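Local structure of group II chitinase (Ostrinia furnacalis, 6JAV) at residues 8-13 with 243-248; 147-152 with 180-185; 153-158 with 164-169; 191-196 with 232-237. The protein probably cleaves chitin within its chains as a family 18 endochitinase, of which this chain is catalytic domain 1 with a piperidine-thienopyridine derivative bound. All coordinates share one frame; numbering follows the deposited sequence.

Contact 1: residues 8-13 with 243-248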
loop_
_atom_site.group_PDB
_atom_site.type_symbol
_atom_site.label_atom_id
_atom_site.label_comp_id
_atom_site.label_asym_id
_atom_site.label_seq_id
_atom_site.Cartn_x
_atom_site.Cartn_y
_atom_site.Cartn_z
ATOM N N LYS A 8 11.532 9.519 -3.475
ATOM C CA LYS A 8 11.007 8.330 -4.122
ATOM C C LYS A 8 9.502 8.460 -4.295
ATOM O O LYS A 8 8.806 9.098 -3.488
ATOM C CB LYS A 8 11.244 7.106 -3.233
ATOM C CG LYS A 8 12.732 6.756 -3.015
ATOM C CD LYS A 8 12.876 5.477 -2.165
ATOM C CE LYS A 8 14.337 5.083 -1.970
ATOM N NZ LYS A 8 15.102 6.129 -1.225
ATOM N N LEU A 9 9.000 7.807 -5.335
ATOM C CA LEU A 9 7.560 7.600 -5.528
ATOM C C LEU A 9 7.440 6.114 -5.868
ATOM O O LEU A 9 7.781 5.689 -6.983
ATOM C CB LEU A 9 6.987 8.519 -6.614
ATOM C CG LEU A 9 5.497 8.864 -6.474
ATOM C CD1 LEU A 9 5.014 9.875 -7.542
ATOM C CD2 LEU A 9 4.607 7.658 -6.433
ATOM N N VAL A 10 7.038 5.322 -4.874
ATOM C CA VAL A 10 7.010 3.870 -4.971
ATOM C C VAL A 10 5.604 3.461 -5.394
ATOM O O VAL A 10 4.626 3.723 -4.679
ATOM C CB VAL A 10 7.392 3.225 -3.627
ATOM C CG1 VAL A 10 7.322 1.718 -3.703
ATOM C CG2 VAL A 10 8.805 3.659 -3.173
ATOM N N CYS A 11 5.489 2.839 -6.566
ATOM C CA CYS A 11 4.190 2.490 -7.139
ATOM C C CYS A 11 3.999 0.987 -7.072
ATOM O O CYS A 11 4.823 0.238 -7.617
ATOM C CB CYS A 11 4.149 2.867 -8.614
ATOM S SG CYS A 11 4.304 4.631 -8.947
ATOM N N TYR A 12 2.905 0.536 -6.458
ATOM C CA TYR A 12 2.574 -0.886 -6.496
ATOM C C TYR A 12 1.814 -1.235 -7.769
ATOM O O TYR A 12 0.850 -0.555 -8.149
ATOM C CB TYR A 12 1.782 -1.329 -5.248
ATOM C CG TYR A 12 2.667 -1.573 -4.039
ATOM C CD1 TYR A 12 3.018 -0.515 -3.189
ATOM C CD2 TYR A 12 3.188 -2.832 -3.789
ATOM C CE1 TYR A 12 3.888 -0.712 -2.107
ATOM C CE2 TYR A 12 4.047 -3.040 -2.708
ATOM C CZ TYR A 12 4.388 -1.971 -1.895
ATOM O OH TYR A 12 5.222 -2.175 -0.801
ATOM N N TYR A 13 2.260 -2.301 -8.413
ATOM C CA TYR A 13 1.618 -2.940 -9.553
ATOM C C TYR A 13 0.963 -4.222 -9.030
ATOM O O TYR A 13 1.514 -4.888 -8.144
ATOM C CB TYR A 13 2.721 -3.282 -10.594
ATOM C CG TYR A 13 2.189 -4.177 -11.681
ATOM C CD1 TYR A 13 1.522 -3.651 -12.773
ATOM C CD2 TYR A 13 2.272 -5.552 -11.553
ATOM C CE1 TYR A 13 0.959 -4.513 -13.748
ATOM C CE2 TYR A 13 1.737 -6.388 -12.504
ATOM C CZ TYR A 13 1.073 -5.861 -13.572
ATOM O OH TYR A 13 0.524 -6.741 -14.495
ATOM N N LYS A 243 14.249 6.997 5.386
ATOM C CA LYS A 243 13.861 5.617 5.114
ATOM C C LYS A 243 12.359 5.461 4.940
ATOM O O LYS A 243 11.910 4.413 4.467
ATOM C CB LYS A 243 14.332 4.684 6.246
ATOM C CG LYS A 243 15.849 4.574 6.427
ATOM C CD LYS A 243 16.438 3.804 5.278
ATOM C CE LYS A 243 17.946 3.541 5.419
ATOM N NZ LYS A 243 18.246 2.297 6.153
ATOM N N ILE A 244 11.562 6.466 5.291
ATOM C CA ILE A 244 10.105 6.347 5.257
ATOM C C ILE A 244 9.558 6.818 3.918
ATOM O O ILE A 244 9.858 7.928 3.450
ATOM C CB ILE A 244 9.472 7.147 6.401
ATOM C CG1 ILE A 244 9.897 6.543 7.739
ATOM C CG2 ILE A 244 7.937 7.172 6.275
ATOM C CD1 ILE A 244 9.528 7.419 8.886
ATOM N N VAL A 245 8.708 5.998 3.309
ATOM C CA VAL A 245 7.835 6.478 2.239
ATOM C C VAL A 245 6.399 6.311 2.724
ATOM O O VAL A 245 6.028 5.249 3.256
ATOM C CB VAL A 245 8.091 5.796 0.870
ATOM C CG1 VAL A 245 9.538 6.053 0.426
ATOM C CG2 VAL A 245 7.828 4.327 0.889
ATOM N N MET A 246 5.603 7.366 2.575
ATOM C CA MET A 246 4.250 7.409 3.115
ATOM C C MET A 246 3.237 6.912 2.089
ATOM O O MET A 246 3.108 7.498 1.005
ATOM C CB MET A 246 3.888 8.828 3.534
ATOM C CG MET A 246 2.505 8.858 4.175
ATOM S SD MET A 246 2.240 10.475 4.944
ATOM C CE MET A 246 1.541 11.273 3.549
ATOM N N GLY A 247 2.468 5.900 2.475
ATOM C CA GLY A 247 1.456 5.357 1.571
ATOM C C GLY A 247 0.255 6.276 1.400
ATOM O O GLY A 247 -0.228 6.911 2.346
ATOM N N MET A 248 -0.278 6.282 0.177
ATOM C CA MET A 248 -1.482 7.013 -0.153
ATOM C C MET A 248 -2.407 6.110 -0.967
ATOM O O MET A 248 -1.951 5.432 -1.918
ATOM C CB MET A 248 -1.117 8.297 -0.897
ATOM C CG MET A 248 -0.446 9.434 0.025
ATOM S SD MET A 248 0.313 10.658 -1.022
ATOM C CE MET A 248 1.823 9.815 -1.438
#
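On the inner face of the barrel wall, Val245 meets Lys8 and Val10 past the one strand between them. The fold is the TIM barrel of glycosyl hydrolase family 18, and strand 342-346 lies between strands 8-14 and 244-257, pairing in parallel with both. The two segments therefore meet through side chains that point inward, their nearest CA atoms, Lys8 CA and Val245 CA, standing 7.3 Å apart. From its CB, Val245 forks toward two partners. CG1 sits anti to the carbonyl carbon (chi1 -60°) and meets the root of the lysine, with Val245 CG1 to Lys8 CB at 4.2 Å. CG2 falls between the backbone N and the carbonyl carbon, and this branch meets the second valine methyl to methyl, Val245 CG2 to Val10 CG2 at 4.2 Å. Val245 CG2 also packs on Ala194 CA of the next strand. Met344 of the intervening strand adds to this apolar cluster, and both valines are buried. Lys8 lays its aliphatic chain along the valine, with Lys8 CD 4.3 Å from Val245 CG1, almost as near as CB. The chain runs extended as far as CE, bends at chi4 (62°), and ends with NZ beyond the valine. On strand 8-14 the alternation continues: Leu9 turns outward onto helix 363-373, Cys11 makes its disulfide with Cys36, and Tyr12 OH hydrogen-bonds Asp124 OD2 inside the barrel. The lysine chain runs on beside the indole of Trp192, where Lys8 CE packs on Trp192 CE3.

Contact 2: residues 147-152 with 180-185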
loop_
_atom_site.group_PDB
_atom_site.type_symbol
_atom_site.label_atom_id
_atom_site.label_comp_id
_atom_site.label_asym_id
_atom_site.label_seq_id
_atom_site.Cartn_x
_atom_site.Cartn_y
_atom_site.Cartn_z
ATOM N N GLY A 147 11.994 -13.166 14.877
ATOM C CA GLY A 147 12.174 -13.979 13.691
ATOM C C GLY A 147 12.160 -13.147 12.425
ATOM O O GLY A 147 12.977 -13.363 11.525
ATOM N N PHE A 148 11.214 -12.201 12.329
ATOM C CA PHE A 148 11.184 -11.312 11.166
ATOM C C PHE A 148 12.445 -10.450 11.086
ATOM O O PHE A 148 13.003 -10.236 9.999
ATOM C CB PHE A 148 9.929 -10.447 11.239
ATOM C CG PHE A 148 9.696 -9.583 10.023
ATOM C CD1 PHE A 148 9.389 -10.166 8.793
ATOM C CD2 PHE A 148 9.789 -8.199 10.123
ATOM C CE1 PHE A 148 9.143 -9.344 7.670
ATOM C CE2 PHE A 148 9.557 -7.376 9.025
ATOM C CZ PHE A 148 9.229 -7.955 7.793
ATOM N N ALA A 149 12.911 -9.935 12.233
ATOM C CA ALA A 149 14.139 -9.143 12.232
ATOM C C ALA A 149 15.325 -9.964 11.748
ATOM O O ALA A 149 16.166 -9.460 10.994
ATOM C CB ALA A 149 14.394 -8.608 13.648
ATOM N N ASP A 150 15.388 -11.241 12.142
ATOM C CA ASP A 150 16.480 -12.092 11.679
ATOM C C ASP A 150 16.332 -12.427 10.201
ATOM O O ASP A 150 17.336 -12.483 9.477
ATOM C CB ASP A 150 16.575 -13.371 12.515
ATOM C CG ASP A 150 17.129 -13.105 13.918
ATOM O OD1 ASP A 150 17.823 -12.079 14.118
ATOM O OD2 ASP A 150 16.860 -13.923 14.822
ATOM N N LEU A 151 15.088 -12.638 9.733
ATOM C CA LEU A 151 14.870 -12.819 8.293
ATOM C C LEU A 151 15.364 -11.600 7.507
ATOM O O LEU A 151 16.056 -11.730 6.484
ATOM C CB LEU A 151 13.390 -13.085 7.998
ATOM C CG LEU A 151 13.111 -13.332 6.492
ATOM C CD1 LEU A 151 13.583 -14.718 6.088
ATOM C CD2 LEU A 151 11.639 -13.157 6.187
ATOM N N VAL A 152 15.031 -10.402 7.987
ATOM C CA VAL A 152 15.491 -9.180 7.333
ATOM C C VAL A 152 17.014 -9.101 7.325
ATOM O O VAL A 152 17.619 -8.765 6.296
ATOM C CB VAL A 152 14.842 -7.958 7.993
ATOM C CG1 VAL A 152 15.483 -6.669 7.499
ATOM C CG2 VAL A 152 13.367 -7.910 7.607
ATOM N N GLY A 180 5.012 -6.314 16.369
ATOM C CA GLY A 180 5.581 -7.093 15.289
ATOM C C GLY A 180 6.942 -6.655 14.810
ATOM O O GLY A 180 7.612 -7.436 14.136
ATOM N N TYR A 181 7.367 -5.416 15.100
ATOM C CA TYR A 181 8.532 -4.861 14.434
ATOM C C TYR A 181 9.634 -4.494 15.414
ATOM O O TYR A 181 9.407 -3.694 16.328
ATOM C CB TYR A 181 8.157 -3.617 13.632
ATOM C CG TYR A 181 7.142 -3.879 12.541
ATOM C CD1 TYR A 181 7.381 -4.786 11.511
ATOM C CD2 TYR A 181 5.973 -3.158 12.508
ATOM C CE1 TYR A 181 6.424 -5.000 10.500
ATOM C CE2 TYR A 181 5.027 -3.363 11.528
ATOM C CZ TYR A 181 5.258 -4.285 10.529
ATOM O OH TYR A 181 4.269 -4.432 9.567
ATOM N N ASP A 182 10.837 -5.001 15.157
ATOM C CA ASP A 182 12.047 -4.509 15.825
ATOM C C ASP A 182 12.488 -3.328 14.973
ATOM O O ASP A 182 13.237 -3.480 14.004
ATOM C CB ASP A 182 13.104 -5.606 15.879
ATOM C CG ASP A 182 14.333 -5.205 16.678
ATOM O OD1 ASP A 182 14.637 -3.990 16.777
ATOM O OD2 ASP A 182 15.013 -6.124 17.188
ATOM N N VAL A 183 11.979 -2.145 15.320
ATOM C CA VAL A 183 12.113 -0.987 14.430
ATOM C C VAL A 183 13.564 -0.604 14.184
ATOM O O VAL A 183 13.921 -0.337 13.026
ATOM C CB VAL A 183 11.211 0.176 14.911
ATOM C CG1 VAL A 183 11.435 1.419 14.039
ATOM C CG2 VAL A 183 9.743 -0.221 14.841
ATOM N N PRO A 184 14.443 -0.532 15.192
ATOM C CA PRO A 184 15.844 -0.181 14.867
ATOM C C PRO A 184 16.508 -1.127 13.883
ATOM O O PRO A 184 17.263 -0.676 13.007
ATOM C CB PRO A 184 16.541 -0.165 16.246
ATOM C CG PRO A 184 15.428 0.202 17.179
ATOM C CD PRO A 184 14.211 -0.567 16.644
ATOM N N VAL A 185 16.242 -2.434 13.971
ATOM C CA VAL A 185 16.872 -3.365 13.045
ATOM C C VAL A 185 16.357 -3.135 11.638
ATOM O O VAL A 185 17.131 -3.042 10.666
ATOM C CB VAL A 185 16.608 -4.812 13.492
ATOM C CG1 VAL A 185 17.029 -5.775 12.379
ATOM C CG2 VAL A 185 17.355 -5.098 14.780
#
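The start of helix 183-189, with Asp182 in the N-cap position, packs against the flank of helix 143-159 at Ala149. The closest approach joins two beta carbons, Ala149 CB and Asp182 CB, at 4.0 Å. In the first turn of the second helix, Val185 meets the same alanine. Its CG1 points anti to the backbone N (chi1 169°) and touches Ala149 twice, with Val185 CG1 4.0 Å from Ala149 O and 4.1 Å from Ala149 CB. The alanine methyl thus touches both the aspartate CB and a valine methyl. These two helices belong to the layer around the TIM barrel, and the inverse gamma turn centred on Asp182 redirects the chain from helix 174-180 into helix 183-189. On the barrel side the contact becomes aromatic. Phe148 CE2 approaches the edge of the Tyr181 ring, close to its plane, and lies 4.2 Å from Tyr181 CD1, while the two side chains run at a slant to each other. Val152 CG2 sits over one face of Phe148, nearer its margin than its centre, and Leu186 packs on both aromatic residues. Tyr181 is pinned at its far end, where its OH hydrogen-bonds Ser171 N. Within helix 143-159 the regular bond from Val152 N to Phe148 O measures 2.9 Å.

Contact 3: residues 153-158 with 164-169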
loop_
_atom_site.group_PDB
_atom_site.type_symbol
_atom_site.label_atom_id
_atom_site.label_comp_id
_atom_site.label_asym_id
_atom_site.label_seq_id
_atom_site.Cartn_x
_atom_site.Cartn_y
_atom_site.Cartn_z
ATOM N N HIS A 153 17.658 -9.443 8.454
ATOM C CA HIS A 153 19.112 -9.434 8.468
ATOM C C HIS A 153 19.682 -10.432 7.461
ATOM O O HIS A 153 20.606 -10.109 6.700
ATOM C CB HIS A 153 19.650 -9.752 9.853
ATOM C CG HIS A 153 21.112 -10.037 9.780
ATOM N ND1 HIS A 153 21.638 -11.295 9.978
ATOM C CD2 HIS A 153 22.138 -9.259 9.353
ATOM C CE1 HIS A 153 22.941 -11.260 9.740
ATOM N NE2 HIS A 153 23.269 -10.032 9.375
ATOM N N GLU A 154 19.132 -11.648 7.439
ATOM C CA GLU A 154 19.701 -12.690 6.586
ATOM C C GLU A 154 19.490 -12.374 5.113
ATOM O O GLU A 154 20.369 -12.643 4.277
ATOM C CB GLU A 154 19.122 -14.045 6.985
ATOM C CG GLU A 154 19.618 -14.425 8.398
ATOM C CD GLU A 154 18.697 -15.305 9.209
ATOM O OE1 GLU A 154 17.813 -15.971 8.622
ATOM O OE2 GLU A 154 18.875 -15.336 10.454
ATOM N N LEU A 155 18.343 -11.773 4.779
ATOM C CA LEU A 155 18.145 -11.309 3.403
ATOM C C LEU A 155 19.101 -10.175 3.062
ATOM O O LEU A 155 19.696 -10.160 1.978
ATOM C CB LEU A 155 16.701 -10.838 3.219
ATOM C CG LEU A 155 15.661 -11.949 3.108
ATOM C CD1 LEU A 155 14.249 -11.388 3.296
ATOM C CD2 LEU A 155 15.776 -12.669 1.751
ATOM N N SER A 156 19.208 -9.181 3.951
ATOM C CA SER A 156 20.122 -8.062 3.716
ATOM C C SER A 156 21.542 -8.559 3.463
ATOM O O SER A 156 22.240 -8.067 2.561
ATOM C CB SER A 156 20.093 -7.140 4.917
ATOM O OG SER A 156 20.949 -6.027 4.661
ATOM N N ALA A 157 21.972 -9.560 4.224
ATOM C CA ALA A 157 23.351 -10.030 4.126
ATOM C C ALA A 157 23.659 -10.647 2.771
ATOM O O ALA A 157 24.822 -10.638 2.344
ATOM C CB ALA A 157 23.615 -11.030 5.259
ATOM N N VAL A 158 22.656 -11.182 2.080
ATOM C CA VAL A 158 22.848 -11.704 0.732
ATOM C C VAL A 158 22.552 -10.656 -0.335
ATOM O O VAL A 158 23.258 -10.568 -1.345
ATOM C CB VAL A 158 22.008 -12.972 0.527
ATOM C CG1 VAL A 158 22.189 -13.478 -0.896
ATOM C CG2 VAL A 158 22.411 -14.049 1.539
ATOM N N LEU A 164 21.406 -5.435 -4.522
ATOM C CA LEU A 164 19.961 -5.622 -4.625
ATOM C C LEU A 164 19.298 -4.949 -3.430
ATOM O O LEU A 164 19.891 -4.830 -2.350
ATOM C CB LEU A 164 19.613 -7.107 -4.661
ATOM C CG LEU A 164 20.129 -7.837 -5.923
ATOM C CD1 LEU A 164 19.958 -9.339 -5.784
ATOM C CD2 LEU A 164 19.365 -7.318 -7.154
ATOM N N LEU A 165 18.066 -4.485 -3.641
ATOM C CA LEU A 165 17.321 -3.708 -2.659
ATOM C C LEU A 165 16.475 -4.611 -1.768
ATOM O O LEU A 165 16.057 -5.709 -2.160
ATOM C CB LEU A 165 16.404 -2.713 -3.369
ATOM C CG LEU A 165 17.154 -1.710 -4.267
ATOM C CD1 LEU A 165 16.221 -0.974 -5.204
ATOM C CD2 LEU A 165 17.944 -0.723 -3.388
ATOM N N LEU A 166 16.235 -4.143 -0.550
ATOM C CA LEU A 166 15.344 -4.823 0.375
ATOM C C LEU A 166 14.469 -3.777 1.048
ATOM O O LEU A 166 14.978 -2.800 1.598
ATOM C CB LEU A 166 16.153 -5.606 1.434
ATOM C CG LEU A 166 15.298 -6.393 2.417
ATOM C CD1 LEU A 166 14.490 -7.497 1.710
ATOM C CD2 LEU A 166 16.163 -6.975 3.551
ATOM N N SER A 167 13.154 -3.958 0.972
ATOM C CA SER A 167 12.200 -3.014 1.547
ATOM C C SER A 167 11.086 -3.798 2.211
ATOM O O SER A 167 10.988 -5.016 2.064
ATOM C CB SER A 167 11.618 -2.075 0.483
ATOM O OG SER A 167 11.058 -2.827 -0.588
ATOM N N ALA A 168 10.230 -3.091 2.946
ATOM C CA ALA A 168 9.056 -3.743 3.507
ATOM C C ALA A 168 7.889 -2.778 3.528
ATOM O O ALA A 168 8.077 -1.576 3.728
ATOM C CB ALA A 168 9.305 -4.208 4.964
ATOM N N ALA A 169 6.684 -3.317 3.343
ATOM C CA ALA A 169 5.456 -2.572 3.587
ATOM C C ALA A 169 5.005 -2.919 4.988
ATOM O O ALA A 169 4.982 -4.097 5.356
ATOM C CB ALA A 169 4.378 -2.974 2.582
#
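Leu166 meets helix 143-159 at Leu155 and Ser156, and the contact is apolar. One methyl does the touching: Leu166 CD2 lies 3.9 Å from Leu155 CB and 4.2 Å from Ser156 CB. Leu166 CG stands anti to its own backbone N (chi1 -178°), which sends the branched end out from the strand and onto the helix. The same methyl, Leu166 CD2, also rests on helix backbone, 3.8 Å from Ser156 N and close to the carbonyl oxygen of Val152, so it lodges against the turn that joins these residues. Toward the barrel wall, Leu155 also packs on Leu123 and Leu125 of strand 122-126, and Leu166 shares Leu123. Helix 143-159 is in this way fastened across the two parallel strands that it connects, a beta-alpha-beta crossover of the TIM barrel. Polar interactions lie around this apolar patch. Leu166 N is hydrogen-bonded to Asp191 OD2, and Ser167 OG, on the barrel side, bonds Asp124 OD1. Leu165 and Ser167 make backbone bonds to strand 122-126. Glu154, whose side chain leaves the helix away from the strand, forms a salt bridge with Arg104 of helix 101-118. The helix's own backbone bond from Ala157 N to His153 O measures 2.9 Å, whereas those made by Val158 N to Glu154 O and Leu155 O are weak. All three touching residues are buried and meet by van der Waals contact, which implies that the join depends on close packing and exclusion of water.

Contact 4: residues 191-196 with 232-237. With NAG (2-acetamido-2-deoxy-beta-D-glucopyranose), chain C.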
loop_
_atom_site.group_PDB
_atom_site.type_symbol
_atom_site.label_atom_id
_atom_site.label_comp_id
_atom_site.label_asym_id
_atom_site.label_seq_id
_atom_site.Cartn_x
_atom_site.Cartn_y
_atom_site.Cartn_z
ATOM N N ASP A 191 16.195 -0.588 2.739
ATOM C CA ASP A 191 16.437 0.594 1.924
ATOM C C ASP A 191 15.281 1.584 2.017
ATOM O O ASP A 191 15.498 2.805 1.963
ATOM C CB ASP A 191 16.717 0.166 0.482
ATOM C CG ASP A 191 17.981 -0.650 0.389
ATOM O OD1 ASP A 191 19.076 -0.092 0.701
ATOM O OD2 ASP A 191 17.894 -1.843 0.071
ATOM N N TRP A 192 14.059 1.088 2.172
ATOM C CA TRP A 192 12.953 1.943 2.568
ATOM C C TRP A 192 11.910 1.099 3.278
ATOM O O TRP A 192 11.886 -0.136 3.179
ATOM C CB TRP A 192 12.312 2.751 1.410
ATOM C CG TRP A 192 11.619 1.891 0.405
ATOM C CD1 TRP A 192 10.313 1.502 0.404
ATOM C CD2 TRP A 192 12.221 1.289 -0.753
ATOM N NE1 TRP A 192 10.066 0.691 -0.683
ATOM C CE2 TRP A 192 11.217 0.550 -1.408
ATOM C CE3 TRP A 192 13.506 1.294 -1.288
ATOM C CZ2 TRP A 192 11.464 -0.181 -2.578
ATOM C CZ3 TRP A 192 13.758 0.567 -2.436
ATOM C CH2 TRP A 192 12.728 -0.155 -3.080
ATOM N N ILE A 193 11.079 1.807 4.030
ATOM C CA ILE A 193 9.949 1.262 4.757
ATOM C C ILE A 193 8.718 1.982 4.209
ATOM O O ILE A 193 8.601 3.205 4.330
ATOM C CB ILE A 193 10.131 1.502 6.259
ATOM C CG1 ILE A 193 11.385 0.731 6.721
ATOM C CG2 ILE A 193 8.918 1.059 7.008
ATOM C CD1 ILE A 193 11.785 1.041 8.178
ATOM N N ALA A 194 7.830 1.229 3.544
ATOM C CA ALA A 194 6.619 1.802 2.960
ATOM C C ALA A 194 5.530 1.672 4.022
ATOM O O ALA A 194 4.989 0.582 4.258
ATOM C CB ALA A 194 6.271 1.089 1.650
ATOM N N VAL A 195 5.227 2.780 4.688
ATOM C CA VAL A 195 4.229 2.737 5.747
ATOM C C VAL A 195 2.840 2.792 5.111
ATOM O O VAL A 195 2.517 3.722 4.359
ATOM C CB VAL A 195 4.424 3.867 6.762
ATOM C CG1 VAL A 195 3.447 3.675 7.928
ATOM C CG2 VAL A 195 5.871 3.870 7.290
ATOM N N MET A 196 2.013 1.792 5.411
ATOM C CA MET A 196 0.693 1.677 4.789
ATOM C C MET A 196 -0.305 2.541 5.567
ATOM O O MET A 196 -1.187 2.035 6.274
ATOM C CB MET A 196 0.270 0.222 4.720
ATOM C CG MET A 196 1.173 -0.529 3.754
ATOM S SD MET A 196 0.626 -2.203 3.434
ATOM C CE MET A 196 1.191 -2.740 4.860
ATOM N N HIS A 232 5.069 9.888 12.730
ATOM C CA HIS A 232 5.913 10.313 13.840
ATOM C C HIS A 232 6.248 9.151 14.762
ATOM O O HIS A 232 7.342 9.121 15.336
ATOM C CB HIS A 232 5.203 11.422 14.606
ATOM C CG HIS A 232 5.360 12.775 13.990
ATOM N ND1 HIS A 232 4.383 13.376 13.222
ATOM C CD2 HIS A 232 6.387 13.657 14.045
ATOM C CE1 HIS A 232 4.808 14.562 12.818
ATOM N NE2 HIS A 232 6.017 14.763 13.312
ATOM N N TYR A 233 5.358 8.168 14.880
ATOM C CA TYR A 233 5.622 7.024 15.739
ATOM C C TYR A 233 6.719 6.135 15.162
ATOM O O TYR A 233 7.617 5.698 15.889
ATOM C CB TYR A 233 4.335 6.241 15.956
ATOM C CG TYR A 233 4.420 5.288 17.122
ATOM C CD1 TYR A 233 4.634 5.768 18.403
ATOM C CD2 TYR A 233 4.292 3.931 16.951
ATOM C CE1 TYR A 233 4.723 4.905 19.480
ATOM C CE2 TYR A 233 4.369 3.051 18.035
ATOM C CZ TYR A 233 4.591 3.554 19.286
ATOM O OH TYR A 233 4.660 2.688 20.366
ATOM N N TRP A 234 6.687 5.864 13.844
ATOM C CA TRP A 234 7.814 5.150 13.233
ATOM C C TRP A 234 9.136 5.865 13.500
ATOM O O TRP A 234 10.151 5.216 13.794
ATOM C CB TRP A 234 7.563 4.915 11.722
ATOM C CG TRP A 234 6.749 3.692 11.483
ATOM C CD1 TRP A 234 5.398 3.607 11.338
ATOM C CD2 TRP A 234 7.252 2.356 11.360
ATOM N NE1 TRP A 234 5.012 2.281 11.162
ATOM C CE2 TRP A 234 6.140 1.499 11.187
ATOM C CE3 TRP A 234 8.544 1.798 11.431
ATOM C CZ2 TRP A 234 6.273 0.106 11.075
ATOM C CZ3 TRP A 234 8.682 0.416 11.291
ATOM C CH2 TRP A 234 7.543 -0.417 11.114
ATOM N N MET A 235 9.145 7.197 13.422
ATOM C CA MET A 235 10.376 7.941 13.701
ATOM C C MET A 235 10.754 7.861 15.180
ATOM O O MET A 235 11.934 7.661 15.506
ATOM C CB MET A 235 10.249 9.380 13.209
ATOM C CG MET A 235 10.183 9.420 11.672
ATOM S SD MET A 235 10.473 11.053 10.964
ATOM C CE MET A 235 8.989 11.823 11.516
ATOM N N GLU A 236 9.769 7.982 16.074
ATOM C CA GLU A 236 10.053 7.885 17.512
ATOM C C GLU A 236 10.642 6.522 17.859
ATOM O O GLU A 236 11.527 6.411 18.726
ATOM C CB GLU A 236 8.756 8.132 18.286
ATOM C CG GLU A 236 8.851 7.961 19.802
ATOM C CD GLU A 236 7.479 8.006 20.490
ATOM O OE1 GLU A 236 6.563 8.704 19.995
ATOM O OE2 GLU A 236 7.314 7.329 21.525
ATOM N N LYS A 237 10.189 5.472 17.165
ATOM C CA LYS A 237 10.683 4.121 17.409
ATOM C C LYS A 237 12.069 3.869 16.832
ATOM O O LYS A 237 12.618 2.776 17.048
ATOM C CB LYS A 237 9.679 3.085 16.860
ATOM C CG LYS A 237 8.347 3.079 17.600
ATOM C CD LYS A 237 8.427 2.265 18.864
ATOM C CE LYS A 237 7.805 0.915 18.655
ATOM N NZ LYS A 237 7.948 0.017 19.859
HETATM C C1 NAG C . 1.162 15.437 14.538
HETATM C C2 NAG C . 0.354 16.452 15.334
HETATM C C3 NAG C . 1.218 17.070 16.441
HETATM C C4 NAG C . 1.869 15.978 17.285
HETATM C C5 NAG C . 2.619 14.993 16.399
HETATM C C6 NAG C . 3.212 13.823 17.161
HETATM C C7 NAG C . -1.484 17.805 14.406
HETATM C C8 NAG C . -2.378 17.099 15.372
HETATM N N2 NAG C . -0.184 17.478 14.453
HETATM O O3 NAG C . 0.379 17.856 17.279
HETATM O O4 NAG C . 2.764 16.532 18.244
HETATM O O5 NAG C . 1.713 14.457 15.424
HETATM O O6 NAG C . 2.251 12.846 17.551
HETATM O O7 NAG C . -1.910 18.656 13.638
#
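Trp234 NE1 hydrogen-bonds Ser171 O and at the same time lies 3.9 Å from Val195 CG1, so a backbone carbonyl and a methyl both meet the indole nitrogen. That bond satisfies the polar atom of a buried side chain and helps fix the rotation of the ring. Val195 supplies two methyls from strand 192-195. Its CG2 sits over the indole face in a CH-pi contact, 4.2 Å from the centroid of the Trp234 five-membered ring and 13° off its normal. Valine and indole run alongside each other in opposite directions. Ile193, two residues earlier on the strand, places CG2 over the same face, farther along the bicycle, with Ile193 CG2 to Trp234 CZ3 at 4.3 Å. Trp234 already starts toward the strand at CB, and with CG anti to the carbonyl carbon (chi1 -84°) the indole lies against both strand side chains. Tyr181 also meets the indole, its ring plane inclined at about 50°, and Val170 and Ile177 pack there too. On another side of the helix, His232 presents a ring face to the N-acetylglucosamine linked to Asn228: His232 CG is 4.0 Å from NAG C6, and His232 ND1 hydrogen-bonds Asn228 O. Strand 192-195, followed by helix 227-236 and then the neighbouring parallel strand 244-257, places this packing between the strand wall and an outer helix of the TIM barrel.

Strands 165-170, 192-195 and 244-257, one each from contacts 3, 4 and 1, lie side by side in the barrel wall. Between contacts 3 and 4, Ala168 O and Ala194 N are 2.8 Å apart, and between contacts 4 and 1, Val195 O and Gly247 N are 2.9 Å apart, both probable hydrogen bonds. Across the interior, Tyr12 OH of contact 1 packs 3.6 Å from Ala169 CB of contact 3. Contacts 2 and 3 use successive turns of helix 143-159, and contact 2 meets contact 4 where Tyr181 CD2 lies 3.5 Å from Trp234 CH2. Contacts 1 and 2 do not touch, their centres about 20 Å apart. The bound inhibitor stands about 12 Å from the Tyr181 side chain and about 13 Å from that of Val195.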